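Maltose/maltodextrin transport permease homologue (Bdellovibrio bacteriovorus HD100, PDB 6FFL) binds maltotriose in the MalE-type solute-binding domain crystallised here, which is fused to a MalF permease that probably carries maltodextrins across the membrane. Local coordinates at residues Gly113-Leu118 against Lys329-Ile334; Phe165-Phe170 against Asp195-Ile200; Trp262-Val267 against Val337-Pro342. One frame throughout, in Å; residues are numbered along the deposited sequence.

Contact 1 (Gly113-Leu118 against Lys329-Ile334). With GLC (alpha-D-glucopyranose), chain B.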
loop_
_atom_site.group_PDB
_atom_site.type_symbol
_atom_site.label_atom_id
_atom_site.label_comp_id
_atom_site.label_asym_id
_atom_site.label_seq_id
_atom_site.Cartn_x
_atom_site.Cartn_y
_atom_site.Cartn_z
ATOM N N GLY A 113 -6.100 -3.839 -4.982
ATOM C CA GLY A 113 -5.728 -2.454 -5.204
ATOM C C GLY A 113 -4.396 -2.184 -4.536
ATOM O O GLY A 113 -3.362 -2.637 -5.024
ATOM N N ASN A 114 -4.421 -1.461 -3.424
ATOM C CA ASN A 114 -3.211 -1.081 -2.702
ATOM C C ASN A 114 -2.301 -0.205 -3.553
ATOM O O ASN A 114 -1.092 -0.162 -3.336
ATOM C CB ASN A 114 -2.457 -2.327 -2.204
ATOM C CG ASN A 114 -1.561 -2.019 -1.031
ATOM O OD1 ASN A 114 -2.002 -1.402 -0.062
ATOM N ND2 ASN A 114 -0.296 -2.425 -1.114
ATOM N N HIS A 115 -2.875 0.494 -4.526
ATOM C CA HIS A 115 -2.124 1.198 -5.552
ATOM C C HIS A 115 -2.131 2.699 -5.286
ATOM O O HIS A 115 -3.135 3.259 -4.828
ATOM C CB HIS A 115 -2.705 0.911 -6.939
ATOM C CG HIS A 115 -4.182 1.157 -7.050
ATOM N ND1 HIS A 115 -5.110 0.527 -6.239
ATOM C CD2 HIS A 115 -4.893 1.951 -7.884
ATOM C CE1 HIS A 115 -6.326 0.923 -6.577
ATOM N NE2 HIS A 115 -6.222 1.788 -7.573
ATOM N N LEU A 116 -1.012 3.348 -5.602
ATOM C CA LEU A 116 -0.888 4.793 -5.485
ATOM C C LEU A 116 -1.424 5.497 -6.725
ATOM O O LEU A 116 -1.410 4.958 -7.835
ATOM C CB LEU A 116 0.567 5.186 -5.280
ATOM C CG LEU A 116 1.174 4.694 -3.976
ATOM C CD1 LEU A 116 2.681 4.987 -3.995
ATOM C CD2 LEU A 116 0.506 5.353 -2.784
ATOM N N MET A 117 -1.873 6.732 -6.527
ATOM C CA MET A 117 -2.445 7.512 -7.616
ATOM C C MET A 117 -2.315 8.980 -7.245
ATOM O O MET A 117 -1.937 9.316 -6.124
ATOM C CB MET A 117 -3.908 7.132 -7.849
ATOM C CG MET A 117 -4.833 7.619 -6.751
ATOM S SD MET A 117 -6.284 6.571 -6.510
ATOM C CE MET A 117 -5.546 5.156 -5.669
ATOM N N LEU A 118 -2.638 9.853 -8.198
ATOM C CA LEU A 118 -2.770 11.275 -7.903
ATOM C C LEU A 118 -4.191 11.538 -7.421
ATOM O O LEU A 118 -5.154 11.037 -8.009
ATOM C CB LEU A 118 -2.456 12.128 -9.141
ATOM C CG LEU A 118 -2.357 13.639 -8.892
ATOM C CD1 LEU A 118 -1.026 13.961 -8.238
ATOM C CD2 LEU A 118 -2.520 14.422 -10.202
ATOM N N LYS A 329 -13.940 3.005 -12.197
ATOM C CA LYS A 329 -13.522 2.986 -13.597
ATOM C C LYS A 329 -12.175 3.677 -13.804
ATOM O O LYS A 329 -11.291 3.130 -14.477
ATOM C CB LYS A 329 -14.612 3.605 -14.478
ATOM C CG LYS A 329 -14.586 3.134 -15.936
ATOM C CD LYS A 329 -14.621 1.594 -16.084
ATOM C CE LYS A 329 -15.485 0.873 -15.032
ATOM N NZ LYS A 329 -14.997 -0.521 -14.790
ATOM N N ILE A 330 -11.980 4.861 -13.217
ATOM C CA ILE A 330 -10.674 5.512 -13.304
ATOM C C ILE A 330 -9.628 4.712 -12.540
ATOM O O ILE A 330 -8.473 4.609 -12.963
ATOM C CB ILE A 330 -10.753 6.968 -12.802
ATOM C CG1 ILE A 330 -11.674 7.789 -13.711
ATOM C CG2 ILE A 330 -9.362 7.598 -12.764
ATOM C CD1 ILE A 330 -11.679 9.279 -13.404
ATOM N N SER A 331 -10.016 4.130 -11.406
ATOM C CA SER A 331 -9.088 3.296 -10.657
ATOM C C SER A 331 -8.597 2.123 -11.502
ATOM O O SER A 331 -7.419 1.745 -11.433
ATOM C CB SER A 331 -9.760 2.800 -9.379
ATOM O OG SER A 331 -8.863 2.012 -8.627
ATOM N N ALA A 332 -9.487 1.532 -12.312
ATOM C CA ALA A 332 -9.053 0.453 -13.194
ATOM C C ALA A 332 -8.078 0.971 -14.247
ATOM O O ALA A 332 -7.100 0.288 -14.588
ATOM C CB ALA A 332 -10.263 -0.225 -13.842
ATOM N N ASP A 333 -8.306 2.185 -14.748
ATOM C CA ASP A 333 -7.378 2.783 -15.701
ATOM C C ASP A 333 -6.035 3.107 -15.054
ATOM O O ASP A 333 -5.001 3.085 -15.733
ATOM C CB ASP A 333 -8.000 4.040 -16.309
ATOM C CG ASP A 333 -7.044 4.790 -17.201
ATOM O OD1 ASP A 333 -6.862 4.368 -18.363
ATOM O OD2 ASP A 333 -6.466 5.795 -16.740
ATOM N N ILE A 334 -6.027 3.400 -13.750
ATOM C CA ILE A 334 -4.775 3.625 -13.037
ATOM C C ILE A 334 -4.020 2.314 -12.870
ATOM O O ILE A 334 -2.807 2.245 -13.106
ATOM C CB ILE A 334 -5.057 4.294 -11.677
ATOM C CG1 ILE A 334 -5.562 5.723 -11.881
ATOM C CG2 ILE A 334 -3.809 4.265 -10.768
ATOM C CD1 ILE A 334 -6.277 6.296 -10.670
HETATM C C1 GLC B . 0.423 1.370 2.498
HETATM C C2 GLC B . 0.445 0.063 1.715
HETATM C C3 GLC B . 1.649 -0.803 2.050
HETATM C C4 GLC B . 2.903 0.052 1.895
HETATM C C5 GLC B . 2.790 1.279 2.795
HETATM C C6 GLC B . 4.034 2.168 2.677
HETATM O O2 GLC B . -0.780 -0.639 1.996
HETATM O O3 GLC B . 1.690 -1.908 1.130
HETATM O O4 GLC B . 4.040 -0.697 2.298
HETATM O O5 GLC B . 1.668 2.042 2.364
HETATM O O6 GLC B . 4.075 3.106 3.775
#

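Contact 2 (Phe165-Phe170 against Asp195-Ile200). With GLC (alpha-D-glucopyranose), chain C; GLC (alpha-D-glucopyranose), chain B.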
loop_
_atom_site.group_PDB
_atom_site.type_symbol
_atom_site.label_atom_id
_atom_site.label_comp_id
_atom_site.label_asym_id
_atom_site.label_seq_id
_atom_site.Cartn_x
_atom_site.Cartn_y
_atom_site.Cartn_z
ATOM N N PHE A 165 7.802 2.912 -0.981
ATOM C CA PHE A 165 6.590 2.604 -1.740
ATOM C C PHE A 165 6.140 3.802 -2.564
ATOM O O PHE A 165 5.635 3.639 -3.682
ATOM C CB PHE A 165 5.481 2.176 -0.778
ATOM C CG PHE A 165 4.326 1.466 -1.442
ATOM C CD1 PHE A 165 4.497 0.211 -2.019
ATOM C CD2 PHE A 165 3.066 2.046 -1.458
ATOM C CE1 PHE A 165 3.423 -0.472 -2.602
ATOM C CE2 PHE A 165 1.984 1.388 -2.042
ATOM C CZ PHE A 165 2.169 0.121 -2.624
ATOM N N PHE A 166 6.346 5.009 -2.041
ATOM C CA PHE A 166 5.815 6.203 -2.685
ATOM C C PHE A 166 6.714 6.735 -3.796
ATOM O O PHE A 166 6.225 7.478 -4.657
ATOM C CB PHE A 166 5.557 7.273 -1.627
ATOM C CG PHE A 166 4.391 6.954 -0.721
ATOM C CD1 PHE A 166 4.521 6.033 0.316
ATOM C CD2 PHE A 166 3.158 7.565 -0.919
ATOM C CE1 PHE A 166 3.439 5.730 1.145
ATOM C CE2 PHE A 166 2.073 7.266 -0.088
ATOM C CZ PHE A 166 2.218 6.352 0.937
ATOM N N PHE A 167 8.002 6.370 -3.837
ATOM C CA PHE A 167 8.763 6.723 -5.037
ATOM C C PHE A 167 8.979 5.548 -5.981
ATOM O O PHE A 167 9.409 5.762 -7.120
ATOM C CB PHE A 167 10.104 7.419 -4.677
ATOM C CG PHE A 167 11.107 6.580 -3.923
ATOM C CD1 PHE A 167 11.845 5.581 -4.564
ATOM C CD2 PHE A 167 11.378 6.854 -2.590
ATOM C CE1 PHE A 167 12.807 4.848 -3.866
ATOM C CE2 PHE A 167 12.331 6.124 -1.881
ATOM C CZ PHE A 167 13.041 5.106 -2.528
ATOM N N ALA A 168 8.639 4.327 -5.563
ATOM C CA ALA A 168 8.717 3.167 -6.447
ATOM C C ALA A 168 8.028 3.325 -7.799
ATOM O O ALA A 168 8.578 2.827 -8.796
ATOM C CB ALA A 168 8.141 1.944 -5.717
ATOM N N PRO A 169 6.856 3.963 -7.925
ATOM C CA PRO A 169 6.231 4.035 -9.253
ATOM C C PRO A 169 7.088 4.761 -10.271
ATOM O O PRO A 169 6.987 4.468 -11.470
ATOM C CB PRO A 169 4.916 4.782 -8.987
ATOM C CG PRO A 169 4.638 4.568 -7.527
ATOM C CD PRO A 169 6.001 4.587 -6.893
ATOM N N PHE A 170 7.932 5.699 -9.838
ATOM C CA PHE A 170 8.727 6.469 -10.795
ATOM C C PHE A 170 9.890 5.680 -11.363
ATOM O O PHE A 170 10.366 6.000 -12.457
ATOM C CB PHE A 170 9.268 7.745 -10.145
ATOM C CG PHE A 170 8.191 8.641 -9.603
ATOM C CD1 PHE A 170 7.391 9.386 -10.461
ATOM C CD2 PHE A 170 7.968 8.725 -8.242
ATOM C CE1 PHE A 170 6.375 10.196 -9.963
ATOM C CE2 PHE A 170 6.959 9.536 -7.739
ATOM C CZ PHE A 170 6.167 10.272 -8.600
ATOM N N ASP A 195 17.764 8.698 -11.269
ATOM C CA ASP A 195 16.879 9.720 -11.825
ATOM C C ASP A 195 15.644 9.919 -10.947
ATOM O O ASP A 195 15.139 11.045 -10.816
ATOM C CB ASP A 195 16.457 9.338 -13.249
ATOM C CG ASP A 195 17.551 9.585 -14.289
ATOM O OD1 ASP A 195 18.580 10.220 -13.971
ATOM O OD2 ASP A 195 17.373 9.137 -15.440
ATOM N N THR A 196 15.140 8.836 -10.352
ATOM C CA THR A 196 14.021 8.936 -9.417
ATOM C C THR A 196 14.404 9.756 -8.193
ATOM O O THR A 196 13.660 10.647 -7.762
ATOM C CB THR A 196 13.572 7.531 -8.991
ATOM O OG1 THR A 196 13.077 6.820 -10.135
ATOM C CG2 THR A 196 12.462 7.617 -7.959
ATOM N N PHE A 197 15.552 9.431 -7.594
ATOM C CA PHE A 197 16.084 10.234 -6.501
ATOM C C PHE A 197 16.179 11.700 -6.894
ATOM O O PHE A 197 15.802 12.588 -6.116
ATOM C CB PHE A 197 17.471 9.730 -6.094
ATOM C CG PHE A 197 17.463 8.424 -5.350
ATOM C CD1 PHE A 197 16.284 7.882 -4.858
ATOM C CD2 PHE A 197 18.648 7.724 -5.162
ATOM C CE1 PHE A 197 16.293 6.682 -4.159
ATOM C CE2 PHE A 197 18.666 6.512 -4.473
ATOM C CZ PHE A 197 17.475 5.991 -3.975
ATOM N N GLN A 198 16.692 11.979 -8.097
ATOM C CA GLN A 198 16.889 13.372 -8.484
ATOM C C GLN A 198 15.570 14.065 -8.783
ATOM O O GLN A 198 15.440 15.268 -8.518
ATOM C CB GLN A 198 17.835 13.473 -9.685
ATOM C CG GLN A 198 19.151 12.733 -9.474
ATOM C CD GLN A 198 20.164 12.928 -10.596
ATOM O OE1 GLN A 198 21.280 13.398 -10.360
ATOM N NE2 GLN A 198 19.782 12.560 -11.817
ATOM N N PHE A 199 14.604 13.334 -9.347
ATOM C CA PHE A 199 13.300 13.916 -9.665
ATOM C C PHE A 199 12.627 14.446 -8.411
ATOM O O PHE A 199 12.107 15.569 -8.396
ATOM C CB PHE A 199 12.423 12.860 -10.352
ATOM C CG PHE A 199 11.017 13.318 -10.638
ATOM C CD1 PHE A 199 10.767 14.300 -11.590
ATOM C CD2 PHE A 199 9.951 12.764 -9.950
ATOM C CE1 PHE A 199 9.479 14.713 -11.850
ATOM C CE2 PHE A 199 8.657 13.178 -10.206
ATOM C CZ PHE A 199 8.421 14.145 -11.150
ATOM N N ILE A 200 12.662 13.669 -7.332
ATOM C CA ILE A 200 12.000 14.113 -6.115
ATOM C C ILE A 200 12.803 15.219 -5.436
ATOM O O ILE A 200 12.229 16.163 -4.885
ATOM C CB ILE A 200 11.733 12.907 -5.202
ATOM C CG1 ILE A 200 10.548 12.115 -5.776
ATOM C CG2 ILE A 200 11.438 13.336 -3.769
ATOM C CD1 ILE A 200 10.260 10.879 -5.032
HETATM C C1 GLC C . 4.776 -1.233 1.209
HETATM C C2 GLC C . 5.117 -2.694 1.508
HETATM C C3 GLC C . 6.018 -2.764 2.745
HETATM C C4 GLC C . 7.262 -1.920 2.531
HETATM C C5 GLC C . 6.866 -0.478 2.180
HETATM C C6 GLC C . 8.096 0.317 1.758
HETATM O O2 GLC C . 3.920 -3.474 1.700
HETATM O O3 GLC C . 6.418 -4.131 2.989
HETATM O O4 GLC C . 8.047 -1.931 3.734
HETATM O O5 GLC C . 5.992 -0.498 1.047
HETATM O O6 GLC C . 7.821 1.732 1.676
HETATM C C1 GLC B . 0.423 1.370 2.498
HETATM C C2 GLC B . 0.445 0.063 1.715
HETATM C C3 GLC B . 1.649 -0.803 2.050
HETATM C C4 GLC B . 2.903 0.052 1.895
HETATM C C5 GLC B . 2.790 1.279 2.795
HETATM C C6 GLC B . 4.034 2.168 2.677
HETATM O O2 GLC B . -0.780 -0.639 1.996
HETATM O O3 GLC B . 1.690 -1.908 1.130
HETATM O O4 GLC B . 4.040 -0.697 2.298
HETATM O O5 GLC B . 1.668 2.042 2.364
HETATM O O6 GLC B . 4.075 3.106 3.775
#

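Contact 3 (Trp262-Val267 against Val337-Pro342)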
loop_
_atom_site.group_PDB
_atom_site.type_symbol
_atom_site.label_atom_id
_atom_site.label_comp_id
_atom_site.label_asym_id
_atom_site.label_seq_id
_atom_site.Cartn_x
_atom_site.Cartn_y
_atom_site.Cartn_z
ATOM N N TRP A 262 4.424 6.332 -18.070
ATOM C CA TRP A 262 3.606 6.462 -16.874
ATOM C C TRP A 262 4.309 5.819 -15.689
ATOM O O TRP A 262 4.720 4.653 -15.777
ATOM C CB TRP A 262 2.259 5.773 -17.076
ATOM C CG TRP A 262 1.387 6.413 -18.095
ATOM C CD1 TRP A 262 1.167 5.995 -19.375
ATOM C CD2 TRP A 262 0.612 7.596 -17.920
ATOM N NE1 TRP A 262 0.297 6.854 -20.012
ATOM C CE2 TRP A 262 -0.057 7.845 -19.137
ATOM C CE3 TRP A 262 0.414 8.469 -16.846
ATOM C CZ2 TRP A 262 -0.916 8.929 -19.310
ATOM C CZ3 TRP A 262 -0.435 9.552 -17.020
ATOM C CH2 TRP A 262 -1.086 9.773 -18.243
ATOM N N PRO A 263 4.451 6.523 -14.570
ATOM C CA PRO A 263 4.845 5.856 -13.329
ATOM C C PRO A 263 3.914 4.686 -13.050
ATOM O O PRO A 263 2.702 4.753 -13.276
ATOM C CB PRO A 263 4.719 6.963 -12.277
ATOM C CG PRO A 263 5.022 8.225 -13.080
ATOM C CD PRO A 263 4.360 7.981 -14.418
ATOM N N SER A 264 4.498 3.590 -12.592
ATOM C CA SER A 264 3.780 2.327 -12.519
ATOM C C SER A 264 3.511 1.978 -11.062
ATOM O O SER A 264 4.425 1.532 -10.354
ATOM C CB SER A 264 4.604 1.224 -13.199
ATOM O OG SER A 264 3.853 0.033 -13.307
ATOM N N PRO A 265 2.290 2.161 -10.567
ATOM C CA PRO A 265 1.997 1.784 -9.179
ATOM C C PRO A 265 2.106 0.281 -9.004
ATOM O O PRO A 265 1.903 -0.489 -9.944
ATOM C CB PRO A 265 0.553 2.261 -8.978
ATOM C CG PRO A 265 -0.034 2.257 -10.336
ATOM C CD PRO A 265 1.081 2.572 -11.305
ATOM N N LEU A 266 2.462 -0.139 -7.794
ATOM C CA LEU A 266 2.429 -1.558 -7.459
ATOM C C LEU A 266 1.004 -1.944 -7.083
ATOM O O LEU A 266 0.404 -1.331 -6.200
ATOM C CB LEU A 266 3.390 -1.861 -6.312
ATOM C CG LEU A 266 4.847 -1.693 -6.764
ATOM C CD1 LEU A 266 5.781 -1.621 -5.572
ATOM C CD2 LEU A 266 5.248 -2.829 -7.712
ATOM N N VAL A 267 0.466 -2.956 -7.753
ATOM C CA VAL A 267 -0.922 -3.365 -7.584
ATOM C C VAL A 267 -0.928 -4.706 -6.874
ATOM O O VAL A 267 -0.149 -5.602 -7.223
ATOM C CB VAL A 267 -1.656 -3.444 -8.936
ATOM C CG1 VAL A 267 -3.097 -3.919 -8.751
ATOM C CG2 VAL A 267 -1.629 -2.064 -9.612
ATOM N N VAL A 337 -1.732 0.529 -15.879
ATOM C CA VAL A 337 -0.309 0.742 -16.107
ATOM C C VAL A 337 0.522 0.367 -14.887
ATOM O O VAL A 337 1.702 0.716 -14.816
ATOM C CB VAL A 337 -0.010 2.185 -16.555
ATOM C CG1 VAL A 337 -0.649 2.459 -17.920
ATOM C CG2 VAL A 337 -0.494 3.193 -15.528
ATOM N N GLY A 338 -0.063 -0.347 -13.928
ATOM C CA GLY A 338 0.668 -0.799 -12.765
ATOM C C GLY A 338 1.394 -2.107 -13.036
ATOM O O GLY A 338 1.312 -2.692 -14.117
ATOM N N THR A 339 2.141 -2.559 -12.030
ATOM C CA THR A 339 2.725 -3.891 -12.092
ATOM C C THR A 339 2.437 -4.615 -10.785
ATOM O O THR A 339 2.255 -3.976 -9.746
ATOM C CB THR A 339 4.247 -3.858 -12.343
ATOM O OG1 THR A 339 4.923 -3.379 -11.182
ATOM C CG2 THR A 339 4.606 -2.973 -13.536
ATOM N N PRO A 340 2.380 -5.947 -10.805
ATOM C CA PRO A 340 1.971 -6.679 -9.597
ATOM C C PRO A 340 2.996 -6.546 -8.482
ATOM O O PRO A 340 4.206 -6.574 -8.719
ATOM C CB PRO A 340 1.867 -8.137 -10.075
ATOM C CG PRO A 340 1.785 -8.054 -11.560
ATOM C CD PRO A 340 2.553 -6.840 -11.964
ATOM N N MET A 341 2.498 -6.443 -7.254
ATOM C CA MET A 341 3.366 -6.397 -6.089
ATOM C C MET A 341 4.190 -7.680 -6.005
ATOM O O MET A 341 3.610 -8.775 -5.994
ATOM C CB MET A 341 2.530 -6.237 -4.821
ATOM C CG MET A 341 3.330 -6.258 -3.522
ATOM S SD MET A 341 4.275 -4.711 -3.358
ATOM C CE MET A 341 3.727 -4.129 -1.756
ATOM N N PRO A 342 5.519 -7.602 -5.964
ATOM C CA PRO A 342 6.312 -8.821 -5.751
ATOM C C PRO A 342 6.264 -9.223 -4.285
ATOM O O PRO A 342 6.125 -8.382 -3.396
ATOM C CB PRO A 342 7.724 -8.408 -6.187
ATOM C CG PRO A 342 7.785 -6.932 -5.943
ATOM C CD PRO A 342 6.364 -6.406 -6.169
HETATM O O HOH W 1 3.648 2.325 -16.941
HETATM O O HOH W 2 5.847 -0.783 -10.668
#

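Contact 1 (Gly113-Leu118 against Lys329-Ile334)
H115 meets S331 in the one polar bond between these segments. H115 NE2 and the hydroxyl OG of S331 lie 2.9 Å apart, and either could be the donor. OG sits at the ring edge, near the imidazole plane, but the bond is bent, with an angle of 143°. H115 gets there because its CG stands between the backbone N and the carbonyl carbon (chi1 52°).

The apolar part belongs to I334, whose two branches divide the work. CG2 comes to the same imidazole edge, 3.9 Å from H115 CD2. The side chains of I334 and M117 cross at about a right angle, with I334 CD1 3.8 Å from M117 CB. M117 bends at chi3 and lays CE over one face of the H115 ring, 3.8 Å above the plane and toward the rim.

Sugar binding is left to N114, which turns from the helix to the maltotriose. Its ND2 gives an almost straight bond to O3 of the chain B glucose (3.0 Å, 178°), and OD1 accepts from O2 of the same glucose and from K270 NZ.

Strand 116-121 runs between strands 228-234 and 248-251, with backbone hydrogen bonds from M117 to N233 and from L118 to A251. I250 touches M117, I330 and I334, and W238 of helix 238-243 touches M117 and S331.

Contact 2 (Phe165-Phe170 against Asp195-Ile200)
F170 and T196 bring the two backbones closest, with their CA atoms 6.0 Å apart. The first segment is the end of a weakly bonded helix and the turn after it, drawn together by F170 N bonding to F167 O at 3.1 Å; the second is regular helix. No hydrogen bond joins them, and side chains carry most of the contact.

T196 points its methyl CG2 at the turn, 3.7 Å from F167 O, and against the CB atoms of F167 and F170. Its OG1 is turned back to its own helix and bonds to A192 O. I200 reaches in with CD1, tight against F167 CB at 3.5 Å.

This is the packing behind one wall of the sugar cleft of a two-lobed periplasmic binding protein fold. F165, at the start of the same short helix, gives its backbone N-H to O6 of the chain C glucose (2.9 Å), and C4 of the chain B glucose lies over one face of its ring, toward the rim, as aromatic rings often meet sugars in carbohydrate sites. F166 meets the chain B glucose with its ring edge, close to O6.

Two ring pairs span the contact. F197 turns its edge to the face of F167 in an offset T-shape, centroids 5.7 Å apart and planes at 78°. F167 CG stands between its backbone N and carbonyl carbon (chi1 64°), which sets the ring so that F167 CE1 lies 3.9 Å from F197 CE1; Y358 of helix 346-362 stacks on F197 and packs edge-to-face with F167. F170 and F199 lean together obliquely, planes at 51°, with F199 CE2 over one face of the F170 ring, 3.8 Å from CE1. P263 and I253 also touch F170.

Contact 3 (Trp262-Val267 against Val337-Pro342)
L266 and T339 pair in a short parallel beta bridge, followed by V267 with P340, which adds strand 339-340 to the edge of strand 266-274 in the large mixed sheet. The position, next to the sugar, is consistent with the interlobe hinge region of this fold. L266 and T339 project on the same face: L266 CD2 lies 3.5 Å from T339 OG1, and CD1 packs 4.1 Å from SD of M341, whose bent chain also touches the sugar. A water bridges T339 OG1 and S264 O.

V267 is held by its backbone from both ends. Its N bonds to T339 O (2.9 Å) and its O accepts M341 N (2.8 Å). Before it, P265 O takes T339 N at 2.9 Å. The CG2 branch of V267 rests over G338 CA, 4.1 Å away.

V337 closes the other end, where the backbones are no longer strand. Its CG2 packs on W262 CB, at 4.1 Å, while R252 makes a cation-pi contact with the indole. Beside it S264, with OG swung anti to its backbone N (chi1 -172°), donates to a lone pair of V337 O in the carbonyl plane, 2.7 Å away.

In the fold
Contacts 1 and 2 are wholly buried, whereas contact 3 is partly open, with T339 and P340 exposed. Their chemistry differs too: one imidazole-hydroxyl bond amid aliphatic packing in contact 1, rings and methyls without any polar bond in contact 2, and mostly backbone hydrogen bonding in contact 3. Each has a residue at the glycan, N114, F165 with F166, and M341 respectively. Helix 328-335 of contact 1 leads directly into strand 339-340 of contact 3, and P265 packs on both L116 and I334. L116 also presses on F165, F166 and P169 of contact 2, while P169 O is probably hydrogen-bonded to S264 N and F165 touches M341.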